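Local structure of 361aa long hypothetical D-aminopeptidase (Pyrococcus horikoshii, 2DRH) at residues F179-G184 with E213-A218; G183-A188 with L204-F209; L224-W229 with A343-E348; V264-T269 with E321-S326. The protein is of unknown function but probably acts as an aminopeptidase of the peptidase S58 family. One frame throughout, in Å; residues are numbered along the deposited sequence.

Contact 1. Residues F179-G184 with E213-A218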
loop_
_atom_site.group_PDB
_atom_site.type_symbol
_atom_site.label_atom_id
_atom_site.label_comp_id
_atom_site.label_asym_id
_atom_site.label_seq_id
_atom_site.Cartn_x
_atom_site.Cartn_y
_atom_site.Cartn_z
ATOM N N PHE A 179 -25.108 -8.021 -13.479
ATOM C CA PHE A 179 -25.761 -9.311 -13.270
ATOM C C PHE A 179 -26.544 -9.721 -14.511
ATOM O O PHE A 179 -27.542 -10.434 -14.425
ATOM C CB PHE A 179 -26.705 -9.232 -12.065
ATOM C CG PHE A 179 -26.005 -8.938 -10.775
ATOM C CD1 PHE A 179 -25.214 -9.908 -10.159
ATOM C CD2 PHE A 179 -26.101 -7.678 -10.188
ATOM C CE1 PHE A 179 -24.528 -9.626 -8.979
ATOM C CE2 PHE A 179 -25.419 -7.387 -9.010
ATOM C CZ PHE A 179 -24.632 -8.362 -8.404
ATOM N N GLU A 180 -26.080 -9.255 -15.663
ATOM C CA GLU A 180 -26.710 -9.551 -16.941
ATOM C C GLU A 180 -28.127 -9.008 -17.070
ATOM O O GLU A 180 -28.959 -9.532 -17.808
ATOM C CB GLU A 180 -26.638 -11.053 -17.235
ATOM C CG GLU A 180 -25.194 -11.500 -17.358
ATOM C CD GLU A 180 -25.031 -12.976 -17.650
ATOM O OE1 GLU A 180 -25.332 -13.404 -18.786
ATOM O OE2 GLU A 180 -24.597 -13.702 -16.735
ATOM N N PHE A 181 -28.368 -7.933 -16.329
ATOM C CA PHE A 181 -29.615 -7.184 -16.363
ATOM C C PHE A 181 -29.068 -5.798 -16.686
ATOM O O PHE A 181 -27.846 -5.607 -16.705
ATOM C CB PHE A 181 -30.301 -7.163 -14.997
ATOM C CG PHE A 181 -30.982 -8.456 -14.634
ATOM C CD1 PHE A 181 -32.015 -8.958 -15.420
ATOM C CD2 PHE A 181 -30.616 -9.152 -13.484
ATOM C CE1 PHE A 181 -32.681 -10.138 -15.061
ATOM C CE2 PHE A 181 -31.271 -10.328 -13.114
ATOM C CZ PHE A 181 -32.306 -10.822 -13.903
ATOM N N LYS A 182 -29.934 -4.829 -16.951
ATOM C CA LYS A 182 -29.433 -3.498 -17.250
ATOM C C LYS A 182 -28.835 -2.920 -15.973
ATOM O O LYS A 182 -29.427 -3.040 -14.898
ATOM C CB LYS A 182 -30.558 -2.596 -17.742
ATOM C CG LYS A 182 -30.090 -1.224 -18.199
ATOM C CD LYS A 182 -29.223 -1.322 -19.449
ATOM C CE LYS A 182 -28.632 0.037 -19.819
ATOM N NZ LYS A 182 -27.838 0.593 -18.690
ATOM N N GLY A 183 -27.654 -2.314 -16.088
ATOM C CA GLY A 183 -27.013 -1.709 -14.933
ATOM C C GLY A 183 -27.124 -0.198 -15.025
ATOM O O GLY A 183 -27.955 0.312 -15.778
ATOM N N GLY A 184 -26.295 0.522 -14.270
ATOM C CA GLY A 184 -26.333 1.976 -14.322
ATOM C C GLY A 184 -26.050 2.699 -13.014
ATOM O O GLY A 184 -25.270 2.234 -12.187
ATOM N N GLU A 213 -26.414 -15.332 -12.012
ATOM C CA GLU A 213 -26.668 -16.124 -10.816
ATOM C C GLU A 213 -26.052 -15.651 -9.503
ATOM O O GLU A 213 -26.359 -16.212 -8.448
ATOM C CB GLU A 213 -26.264 -17.585 -11.055
ATOM C CG GLU A 213 -24.986 -17.758 -11.858
ATOM C CD GLU A 213 -25.125 -17.219 -13.274
ATOM O OE1 GLU A 213 -26.072 -17.636 -13.974
ATOM O OE2 GLU A 213 -24.297 -16.380 -13.684
ATOM N N ASP A 214 -25.189 -14.641 -9.544
ATOM C CA ASP A 214 -24.591 -14.157 -8.305
ATOM C C ASP A 214 -25.548 -13.234 -7.544
ATOM O O ASP A 214 -25.551 -13.207 -6.314
ATOM C CB ASP A 214 -23.290 -13.396 -8.583
ATOM C CG ASP A 214 -22.242 -14.247 -9.290
ATOM O OD1 ASP A 214 -22.125 -15.454 -8.985
ATOM O OD2 ASP A 214 -21.523 -13.692 -10.144
ATOM N N LEU A 215 -26.364 -12.492 -8.286
ATOM C CA LEU A 215 -27.303 -11.531 -7.709
ATOM C C LEU A 215 -27.954 -11.959 -6.394
ATOM O O LEU A 215 -28.689 -12.949 -6.320
ATOM C CB LEU A 215 -28.380 -11.170 -8.744
ATOM C CG LEU A 215 -29.399 -10.086 -8.349
ATOM C CD1 LEU A 215 -28.689 -8.813 -7.894
ATOM C CD2 LEU A 215 -30.303 -9.797 -9.534
ATOM N N THR A 216 -27.672 -11.182 -5.353
ATOM C CA THR A 216 -28.204 -11.436 -4.025
ATOM C C THR A 216 -28.898 -10.168 -3.537
ATOM O O THR A 216 -28.263 -9.121 -3.415
ATOM C CB THR A 216 -27.069 -11.786 -3.059
ATOM O OG1 THR A 216 -26.256 -12.811 -3.649
ATOM C CG2 THR A 216 -27.628 -12.278 -1.727
ATOM N N ILE A 217 -30.198 -10.258 -3.270
ATOM C CA ILE A 217 -30.947 -9.088 -2.810
ATOM C C ILE A 217 -31.511 -9.305 -1.420
ATOM O O ILE A 217 -32.434 -10.091 -1.230
ATOM C CB ILE A 217 -32.104 -8.735 -3.776
ATOM C CG1 ILE A 217 -31.545 -8.419 -5.166
ATOM C CG2 ILE A 217 -32.878 -7.530 -3.245
ATOM C CD1 ILE A 217 -32.594 -7.996 -6.181
ATOM N N ALA A 218 -30.942 -8.600 -0.451
ATOM C CA ALA A 218 -31.372 -8.717 0.933
ATOM C C ALA A 218 -31.276 -10.174 1.362
ATOM O O ALA A 218 -32.156 -10.687 2.048
ATOM C CB ALA A 218 -32.808 -8.204 1.093
#
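Leu-215 crosses the Phe-179 side chain at about a right angle and sets its CD1 methyl over one face of the ring, 3.8 Å from the centroid and 17° off the normal, a CH-pi contact displaced toward the rim. Its main chain comes close as well, with Leu-215 N 3.4 Å from Phe-179 CD1, while Asp-214 CB meets the ring edge in plane, 4.0 Å from Phe-179 CE1. The leucine forks between two aromatics: with CG anti to the backbone N (chi1 -175°), it directs CD2 to Phe-181 CE2 at 3.7 Å. Replacing Phe-179 by an alanine would probably leave Leu-215 CD1 without the face it packs on and open a gap beside the main chain of residues 214-215.

Behind this first shell, Phe-179 and Glu-180 form the tight turn between strands 177-178 and 181-182, both with left-handed backbone angles. Arg-212 grips that turn, bonding the carbonyl oxygens of Phe-179 and Glu-180 and lying in cation-pi contact with the Phe-181 ring; Phe-209 meets Phe-179 edge-to-face, and Leu-327 of helix 309-328 packs on both Phe-179 and Leu-215. On the loop side, Thr-216 OG1 donates to Asp-214 O at 2.8 Å.

At the partly exposed end of the contact, Glu-180 OE2 and Glu-213 OE2 stand 4.1 Å apart. The salt bridge of Arg-232 to Glu-213 OE1 probably eases this like-charge approach; Gly-233 N hydrogen-bonds Glu-180 OE1. No hydrogen bond links the two segments: their cohesion is apolar and aromatic, with the carboxylates of Glu-180, Glu-213 and Asp-214 bonded to residues outside them, Asp-214 to Tyr-274 OH.

Contact 2. Residues G183-A188 with L204-F209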
loop_
_atom_site.group_PDB
_atom_site.type_symbol
_atom_site.label_atom_id
_atom_site.label_comp_id
_atom_site.label_asym_id
_atom_site.label_seq_id
_atom_site.Cartn_x
_atom_site.Cartn_y
_atom_site.Cartn_z
ATOM N N GLY A 183 -27.654 -2.314 -16.088
ATOM C CA GLY A 183 -27.013 -1.709 -14.933
ATOM C C GLY A 183 -27.124 -0.198 -15.025
ATOM O O GLY A 183 -27.955 0.312 -15.778
ATOM N N GLY A 184 -26.295 0.522 -14.270
ATOM C CA GLY A 184 -26.333 1.976 -14.322
ATOM C C GLY A 184 -26.050 2.699 -13.014
ATOM O O GLY A 184 -25.270 2.234 -12.187
ATOM N N ILE A 185 -26.693 3.850 -12.832
ATOM C CA ILE A 185 -26.516 4.655 -11.629
ATOM C C ILE A 185 -27.527 4.267 -10.554
ATOM O O ILE A 185 -28.712 4.098 -10.835
ATOM C CB ILE A 185 -26.682 6.164 -11.943
ATOM C CG1 ILE A 185 -25.632 6.606 -12.970
ATOM C CG2 ILE A 185 -26.578 6.989 -10.658
ATOM C CD1 ILE A 185 -24.194 6.554 -12.472
ATOM N N GLY A 186 -27.037 4.107 -9.327
ATOM C CA GLY A 186 -27.888 3.770 -8.200
ATOM C C GLY A 186 -27.447 4.627 -7.024
ATOM O O GLY A 186 -26.290 5.033 -6.964
ATOM N N SER A 187 -28.342 4.925 -6.090
ATOM C CA SER A 187 -27.945 5.745 -4.952
ATOM C C SER A 187 -28.809 5.503 -3.722
ATOM O O SER A 187 -29.926 4.991 -3.813
ATOM C CB SER A 187 -27.981 7.231 -5.327
ATOM O OG SER A 187 -27.188 7.998 -4.426
ATOM N N ALA A 188 -28.272 5.864 -2.565
ATOM C CA ALA A 188 -28.981 5.691 -1.308
ATOM C C ALA A 188 -28.189 6.370 -0.208
ATOM O O ALA A 188 -27.010 6.668 -0.385
ATOM C CB ALA A 188 -29.155 4.201 -0.993
ATOM N N LEU A 204 -23.358 6.705 -4.142
ATOM C CA LEU A 204 -23.744 6.710 -5.540
ATOM C C LEU A 204 -22.858 5.656 -6.199
ATOM O O LEU A 204 -21.631 5.678 -6.058
ATOM C CB LEU A 204 -23.502 8.081 -6.174
ATOM C CG LEU A 204 -23.848 8.170 -7.668
ATOM C CD1 LEU A 204 -24.069 9.611 -8.052
ATOM C CD2 LEU A 204 -22.727 7.561 -8.522
ATOM N N VAL A 205 -23.472 4.721 -6.908
ATOM C CA VAL A 205 -22.694 3.683 -7.554
ATOM C C VAL A 205 -22.962 3.604 -9.042
ATOM O O VAL A 205 -24.035 3.966 -9.516
ATOM C CB VAL A 205 -22.987 2.293 -6.941
ATOM C CG1 VAL A 205 -22.750 2.320 -5.430
ATOM C CG2 VAL A 205 -24.417 1.875 -7.267
ATOM N N LEU A 206 -21.958 3.130 -9.768
ATOM C CA LEU A 206 -22.038 2.929 -11.209
ATOM C C LEU A 206 -21.797 1.433 -11.284
ATOM O O LEU A 206 -20.660 0.984 -11.180
ATOM C CB LEU A 206 -20.917 3.695 -11.929
ATOM C CG LEU A 206 -20.786 3.472 -13.442
ATOM C CD1 LEU A 206 -22.088 3.840 -14.125
ATOM C CD2 LEU A 206 -19.633 4.298 -13.999
ATOM N N SER A 207 -22.875 0.667 -11.423
ATOM C CA SER A 207 -22.782 -0.786 -11.452
ATOM C C SER A 207 -22.589 -1.340 -12.848
ATOM O O SER A 207 -23.309 -0.978 -13.775
ATOM C CB SER A 207 -24.039 -1.401 -10.833
ATOM O OG SER A 207 -25.183 -1.095 -11.615
ATOM N N ASN A 208 -21.630 -2.245 -12.986
ATOM C CA ASN A 208 -21.348 -2.844 -14.283
ATOM C C ASN A 208 -20.617 -4.163 -14.076
ATOM O O ASN A 208 -19.638 -4.455 -14.763
ATOM C CB ASN A 208 -20.488 -1.887 -15.118
ATOM C CG ASN A 208 -20.259 -2.390 -16.532
ATOM O OD1 ASN A 208 -21.207 -2.588 -17.298
ATOM N ND2 ASN A 208 -18.997 -2.602 -16.884
ATOM N N PHE A 209 -21.112 -4.964 -13.136
ATOM C CA PHE A 209 -20.481 -6.241 -12.800
ATOM C C PHE A 209 -21.469 -7.369 -12.544
ATOM O O PHE A 209 -22.689 -7.196 -12.623
ATOM C CB PHE A 209 -19.654 -6.088 -11.523
ATOM C CG PHE A 209 -20.500 -5.914 -10.282
ATOM C CD1 PHE A 209 -21.076 -4.678 -9.979
ATOM C CD2 PHE A 209 -20.770 -6.996 -9.449
ATOM C CE1 PHE A 209 -21.917 -4.526 -8.857
ATOM C CE2 PHE A 209 -21.608 -6.857 -8.327
ATOM C CZ PHE A 209 -22.180 -5.619 -8.034
#
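Strand 184-188 runs antiparallel to strand 204-207, their axes 4.6 Å apart at closest approach and 152° between directions, with Gly-186 and Val-205 as a hydrogen-bonded pair flanked by the non-hydrogen-bonded pairs Ile-185 with Leu-206 and Ser-187 with Leu-204. The central pair is closed by Val-205 N to Gly-186 O at 2.8 Å and Gly-186 N to Val-205 O at 3.0 Å; Ser-207 N adds a bond to Gly-184 O at 3.0 Å.

On one face, Ile-185 CD1 meets Leu-206 CD1 at 3.8 Å, and Ile-185 CG2 lies 4.2 Å from Leu-204 CG. The two strands form a beta hairpin within the larger mixed sheet. The face of Ile-185 and Leu-204 turns to strand 28-36 of the other sheet and the opposite face to helix 309-328, consistent with the layered alpha-beta-beta-alpha fold of the DmpA family. Ser-187, also on the Ile-185 face, bonds through OG to Ala-203 O.

Opposite Val-205 and Ser-207 the first strand carries the glycines Gly-186 and Gly-184. A CB on Gly-186 would lie tight against Val-205 CG2, and the backbone angles of Gly-184 themselves call for glycine. Ser-207, with OG between its backbone N and carbonyl carbon (chi1 65°), accepts a weak bond from Gly-184 N at 3.3 Å and is also hydrogen-bonded to Ser-326 OG of the helix.

Contact 3. Residues L224-W229 with A343-E348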
loop_
_atom_site.group_PDB
_atom_site.type_symbol
_atom_site.label_atom_id
_atom_site.label_comp_id
_atom_site.label_asym_id
_atom_site.label_seq_id
_atom_site.Cartn_x
_atom_site.Cartn_y
_atom_site.Cartn_z
ATOM N N LEU A 224 -30.347 -16.620 -9.077
ATOM C CA LEU A 224 -30.694 -17.988 -9.450
ATOM C C LEU A 224 -32.167 -18.134 -9.816
ATOM O O LEU A 224 -32.517 -18.817 -10.783
ATOM C CB LEU A 224 -30.353 -18.944 -8.310
ATOM C CG LEU A 224 -28.860 -19.161 -8.077
ATOM C CD1 LEU A 224 -28.658 -20.033 -6.849
ATOM C CD2 LEU A 224 -28.241 -19.806 -9.314
ATOM N N GLU A 225 -33.034 -17.489 -9.041
ATOM C CA GLU A 225 -34.463 -17.549 -9.305
ATOM C C GLU A 225 -34.791 -16.980 -10.686
ATOM O O GLU A 225 -35.779 -17.368 -11.308
ATOM C CB GLU A 225 -35.234 -16.775 -8.231
ATOM C CG GLU A 225 -35.260 -17.434 -6.853
ATOM C CD GLU A 225 -35.900 -18.821 -6.865
ATOM O OE1 GLU A 225 -36.837 -19.051 -7.662
ATOM O OE2 GLU A 225 -35.477 -19.678 -6.062
ATOM N N LEU A 226 -33.963 -16.060 -11.167
ATOM C CA LEU A 226 -34.191 -15.448 -12.471
ATOM C C LEU A 226 -33.167 -15.900 -13.518
ATOM O O LEU A 226 -32.897 -15.184 -14.477
ATOM C CB LEU A 226 -34.190 -13.917 -12.337
ATOM C CG LEU A 226 -35.468 -13.295 -11.744
ATOM C CD1 LEU A 226 -35.767 -13.892 -10.382
ATOM C CD2 LEU A 226 -35.309 -11.787 -11.632
ATOM N N LYS A 227 -32.611 -17.091 -13.318
ATOM C CA LYS A 227 -31.625 -17.675 -14.231
ATOM C C LYS A 227 -31.970 -17.494 -15.704
ATOM O O LYS A 227 -31.195 -16.941 -16.483
ATOM C CB LYS A 227 -31.512 -19.180 -13.996
ATOM C CG LYS A 227 -30.692 -19.618 -12.811
ATOM C CD LYS A 227 -31.088 -21.035 -12.400
ATOM C CE LYS A 227 -31.143 -21.982 -13.595
ATOM N NZ LYS A 227 -29.852 -22.021 -14.339
ATOM N N ASN A 228 -33.146 -17.980 -16.071
ATOM C CA ASN A 228 -33.610 -17.962 -17.452
ATOM C C ASN A 228 -34.195 -16.668 -18.010
ATOM O O ASN A 228 -34.587 -16.626 -19.181
ATOM C CB ASN A 228 -34.602 -19.108 -17.636
ATOM C CG ASN A 228 -33.988 -20.459 -17.308
ATOM O OD1 ASN A 228 -34.625 -21.313 -16.690
ATOM N ND2 ASN A 228 -32.742 -20.658 -17.726
ATOM N N TRP A 229 -34.266 -15.617 -17.200
ATOM C CA TRP A 229 -34.798 -14.357 -17.705
ATOM C C TRP A 229 -33.876 -13.930 -18.854
ATOM O O TRP A 229 -32.655 -14.001 -18.739
ATOM C CB TRP A 229 -34.825 -13.302 -16.597
ATOM C CG TRP A 229 -35.679 -12.119 -16.932
ATOM C CD1 TRP A 229 -35.294 -10.988 -17.592
ATOM C CD2 TRP A 229 -37.081 -11.980 -16.680
ATOM N NE1 TRP A 229 -36.372 -10.150 -17.768
ATOM C CE2 TRP A 229 -37.481 -10.735 -17.218
ATOM C CE3 TRP A 229 -38.041 -12.787 -16.052
ATOM C CZ2 TRP A 229 -38.806 -10.277 -17.149
ATOM C CZ3 TRP A 229 -39.360 -12.332 -15.984
ATOM C CH2 TRP A 229 -39.728 -11.087 -16.530
ATOM N N ALA A 343 -34.301 -4.809 -17.877
ATOM C CA ALA A 343 -34.373 -4.298 -16.520
ATOM C C ALA A 343 -34.879 -5.396 -15.606
ATOM O O ALA A 343 -35.740 -6.188 -15.990
ATOM C CB ALA A 343 -35.310 -3.111 -16.462
ATOM N N LEU A 344 -34.335 -5.449 -14.397
ATOM C CA LEU A 344 -34.749 -6.443 -13.414
ATOM C C LEU A 344 -36.267 -6.371 -13.230
ATOM O O LEU A 344 -36.801 -5.330 -12.852
ATOM C CB LEU A 344 -34.053 -6.154 -12.083
ATOM C CG LEU A 344 -34.255 -7.114 -10.914
ATOM C CD1 LEU A 344 -33.564 -8.445 -11.204
ATOM C CD2 LEU A 344 -33.681 -6.475 -9.656
ATOM N N PRO A 345 -36.985 -7.475 -13.501
ATOM C CA PRO A 345 -38.448 -7.505 -13.353
ATOM C C PRO A 345 -38.901 -7.307 -11.902
ATOM O O PRO A 345 -38.853 -8.233 -11.093
ATOM C CB PRO A 345 -38.817 -8.881 -13.904
ATOM C CG PRO A 345 -37.599 -9.703 -13.597
ATOM C CD PRO A 345 -36.488 -8.768 -14.002
ATOM N N LYS A 346 -39.368 -6.098 -11.595
ATOM C CA LYS A 346 -39.794 -5.739 -10.242
ATOM C C LYS A 346 -40.959 -6.519 -9.630
ATOM O O LYS A 346 -40.947 -6.799 -8.430
ATOM C CB LYS A 346 -40.063 -4.230 -10.187
ATOM C CG LYS A 346 -38.788 -3.404 -10.367
ATOM C CD LYS A 346 -39.044 -1.896 -10.411
ATOM C CE LYS A 346 -39.687 -1.466 -11.722
ATOM N NZ LYS A 346 -38.844 -1.792 -12.913
ATOM N N GLU A 347 -41.964 -6.871 -10.430
ATOM C CA GLU A 347 -43.097 -7.638 -9.913
ATOM C C GLU A 347 -42.640 -9.068 -9.649
ATOM O O GLU A 347 -43.122 -9.732 -8.737
ATOM C CB GLU A 347 -44.257 -7.643 -10.909
ATOM C CG GLU A 347 -44.960 -6.307 -11.046
ATOM C CD GLU A 347 -45.462 -5.771 -9.717
ATOM O OE1 GLU A 347 -46.080 -6.544 -8.953
ATOM O OE2 GLU A 347 -45.246 -4.572 -9.438
ATOM N N GLU A 348 -41.704 -9.534 -10.465
ATOM C CA GLU A 348 -41.152 -10.872 -10.321
ATOM C C GLU A 348 -40.348 -10.844 -9.022
ATOM O O GLU A 348 -40.430 -11.754 -8.192
ATOM C CB GLU A 348 -40.232 -11.168 -11.502
ATOM C CG GLU A 348 -39.951 -12.629 -11.741
ATOM C CD GLU A 348 -41.178 -13.377 -12.198
ATOM O OE1 GLU A 348 -41.856 -12.892 -13.129
ATOM O OE2 GLU A 348 -41.462 -14.454 -11.634
HETATM O O HOH W 1 -37.472 -7.462 -18.234
#
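Trp-229 and Leu-226, the two ends of a type I beta turn that follows helix 222-225, pack on Pro-345, the N-cap residue of helix 346-355. A helix exit is thereby laid against a helix start.

The aromatic part is a CH-pi contact. Pro-345 CG stands over the centre of the six-membered ring of Trp-229, 3.6 Å from the centroid and 5° off the normal, and Pro-345 CB reaches Trp-229 CZ2 at 3.5 Å. With its CG anti to the backbone N (chi1 -165°), the tryptophan lays its indole face along the proline, the two side chains sliding past each other in opposite directions.

Aliphatic packing comes next: Leu-226 points CD2 at Pro-345 CG, 3.7 Å away, and crosses to Leu-344 CD1 at 3.8 Å. Phe-181 packs on both leucines.

Among the polar groups, Glu-348 approaches the indole obliquely, with OE1 3.8 Å from Trp-229 CZ3, and its OE2 is held in a salt bridge by Arg-351. A leucine at Trp-229 would probably strip Pro-345 of its flat cover and break the water link to Ala-343. That water lies in the plane of the indole, accepting from Trp-229 NE1 at 2.9 Å and donating to Ala-343 O at 3.1 Å.

Contact 4. Residues V264-T269 with E321-S326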
loop_
_atom_site.group_PDB
_atom_site.type_symbol
_atom_site.label_atom_id
_atom_site.label_comp_id
_atom_site.label_asym_id
_atom_site.label_seq_id
_atom_site.Cartn_x
_atom_site.Cartn_y
_atom_site.Cartn_z
ATOM N N VAL A 264 -17.993 -4.190 1.553
ATOM C CA VAL A 264 -18.860 -5.090 2.292
ATOM C C VAL A 264 -20.237 -5.095 1.617
ATOM O O VAL A 264 -20.846 -6.151 1.435
ATOM C CB VAL A 264 -19.000 -4.656 3.765
ATOM C CG1 VAL A 264 -19.948 -5.600 4.494
ATOM C CG2 VAL A 264 -17.637 -4.669 4.441
ATOM N N GLY A 265 -20.713 -3.912 1.233
ATOM C CA GLY A 265 -22.001 -3.810 0.571
ATOM C C GLY A 265 -21.967 -4.485 -0.793
ATOM O O GLY A 265 -22.910 -5.166 -1.182
ATOM N N LEU A 266 -20.875 -4.288 -1.522
ATOM C CA LEU A 266 -20.714 -4.891 -2.839
ATOM C C LEU A 266 -20.819 -6.413 -2.739
ATOM O O LEU A 266 -21.604 -7.035 -3.444
ATOM C CB LEU A 266 -19.352 -4.497 -3.428
ATOM C CG LEU A 266 -18.849 -5.162 -4.720
ATOM C CD1 LEU A 266 -19.855 -4.957 -5.834
ATOM C CD2 LEU A 266 -17.493 -4.567 -5.112
ATOM N N ALA A 267 -20.028 -6.998 -1.848
ATOM C CA ALA A 267 -20.009 -8.446 -1.646
ATOM C C ALA A 267 -21.379 -9.035 -1.318
ATOM O O ALA A 267 -21.716 -10.135 -1.766
ATOM C CB ALA A 267 -19.033 -8.792 -0.538
ATOM N N ARG A 268 -22.158 -8.294 -0.533
ATOM C CA ARG A 268 -23.476 -8.728 -0.110
ATOM C C ARG A 268 -24.520 -8.800 -1.226
ATOM O O ARG A 268 -25.530 -9.471 -1.070
ATOM C CB ARG A 268 -23.966 -7.844 1.050
ATOM C CG ARG A 268 -23.231 -8.130 2.366
ATOM C CD ARG A 268 -23.648 -7.194 3.508
ATOM N NE ARG A 268 -25.030 -7.395 3.943
ATOM C CZ ARG A 268 -25.425 -8.316 4.819
ATOM N NH1 ARG A 268 -24.543 -9.140 5.374
ATOM N NH2 ARG A 268 -26.709 -8.409 5.150
ATOM N N THR A 269 -24.288 -8.119 -2.346
ATOM C CA THR A 269 -25.224 -8.185 -3.459
ATOM C C THR A 269 -24.758 -9.246 -4.465
ATOM O O THR A 269 -25.404 -9.462 -5.489
ATOM C CB THR A 269 -25.343 -6.836 -4.218
ATOM O OG1 THR A 269 -24.089 -6.526 -4.838
ATOM C CG2 THR A 269 -25.742 -5.705 -3.270
ATOM N N GLU A 321 -27.721 -1.086 -0.922
ATOM C CA GLU A 321 -28.982 -0.646 -1.482
ATOM C C GLU A 321 -28.748 0.123 -2.779
ATOM O O GLU A 321 -29.494 -0.047 -3.744
ATOM C CB GLU A 321 -29.767 0.230 -0.495
ATOM C CG GLU A 321 -31.267 0.283 -0.829
ATOM C CD GLU A 321 -31.999 1.463 -0.199
ATOM O OE1 GLU A 321 -31.858 1.687 1.023
ATOM O OE2 GLU A 321 -32.725 2.163 -0.935
ATOM N N ALA A 322 -27.713 0.960 -2.804
ATOM C CA ALA A 322 -27.413 1.745 -3.998
ATOM C C ALA A 322 -27.224 0.845 -5.217
ATOM O O ALA A 322 -27.636 1.202 -6.324
ATOM C CB ALA A 322 -26.171 2.594 -3.780
ATOM N N ILE A 323 -26.602 -0.313 -5.016
ATOM C CA ILE A 323 -26.384 -1.250 -6.112
ATOM C C ILE A 323 -27.725 -1.782 -6.590
ATOM O O ILE A 323 -28.012 -1.777 -7.788
ATOM C CB ILE A 323 -25.489 -2.434 -5.679
ATOM C CG1 ILE A 323 -24.067 -1.930 -5.409
ATOM C CG2 ILE A 323 -25.483 -3.519 -6.766
ATOM C CD1 ILE A 323 -23.133 -2.975 -4.830
ATOM N N ILE A 324 -28.552 -2.233 -5.651
ATOM C CA ILE A 324 -29.864 -2.756 -6.005
ATOM C C ILE A 324 -30.698 -1.685 -6.727
ATOM O O ILE A 324 -31.310 -1.962 -7.767
ATOM C CB ILE A 324 -30.619 -3.262 -4.746
ATOM C CG1 ILE A 324 -29.828 -4.402 -4.095
ATOM C CG2 ILE A 324 -32.022 -3.715 -5.112
ATOM C CD1 ILE A 324 -29.420 -5.517 -5.055
ATOM N N ASN A 325 -30.703 -0.465 -6.190
ATOM C CA ASN A 325 -31.453 0.625 -6.809
ATOM C C ASN A 325 -31.014 0.884 -8.249
ATOM O O ASN A 325 -31.820 1.310 -9.079
ATOM C CB ASN A 325 -31.313 1.917 -5.988
ATOM C CG ASN A 325 -32.000 1.823 -4.642
ATOM O OD1 ASN A 325 -33.051 1.208 -4.529
ATOM N ND2 ASN A 325 -31.416 2.442 -3.618
ATOM N N SER A 326 -29.742 0.629 -8.553
ATOM C CA SER A 326 -29.244 0.837 -9.913
ATOM C C SER A 326 -29.935 -0.151 -10.845
ATOM O O SER A 326 -30.095 0.115 -12.034
ATOM C CB SER A 326 -27.718 0.644 -9.990
ATOM O OG SER A 326 -27.366 -0.730 -9.953
#
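The C-terminal end of helix 252-268 packs on helix 309-328 in a buried helix-helix contact that centres on Ile-323, whose side chain fits between Leu-266 and Thr-269. Ile-323 CD1 does most of the touching. It lies 3.7 Å from Leu-266 CA, 4.0 Å from Leu-266 CD1, and 3.7 Å from Thr-269 OG1, so the methyl meets backbone, leucine tip and threonine at once. Ile-323 CG1 stands anti to the carbonyl carbon (chi1 -68°) and the chain beyond it is extended (chi2 174°), which carries CD1 across to the other helix. Thr-269 adds its methyl, with CG2 4.1 Å from Ile-324 CD1.

The Thr-269 hydroxyl, packed against Ile-323, has a polar partner three residues back: OG1 donates to Leu-266 O at 2.9 Å. The same carbonyl also accepts from Thr-269 N at 3.1 Å, so two donors of one residue grip it. The hydroxyl bond helps fix the threonine's rotation and leaves its methyl directed at the isoleucines, CG2 lying 4.1 Å from Ile-323 CB as well.

The sheet closes the apolar side, Ile-240 of strand 240-246 touching both Leu-266 and Ile-323, while on a polar side of helix 309-328 Ala-188 of strand 184-193 lies against Glu-321 and Asn-325. Beyond helix 252-268 comes the second subunit, where Ala-267 of that neighbouring chain packs on Val-264.

How the contacts relate
Followed from the N terminus, the chain first enters contact 1 and then contact 2 through the shared residues Gly-183 and Gly-184. Contact 2 closes first, zipping the hairpin at 204-209, and so lies within the longer loop that contact 1 completes at 213-218. Contact 3 opens after both, at 224-229, and closes only at 343-348; contact 4 opens and shuts between its two ends. No loops cross. In space contact 1 touches the other three: Phe-179 N to Phe-209 O joins it to contact 2, Phe-181 to contact 3, and Thr-216 N to Thr-269 O to contact 4. Contact 2 also meets contact 4 directly. They tie together the hairpin, helices 252-268 and 309-328, and the C-terminal helix.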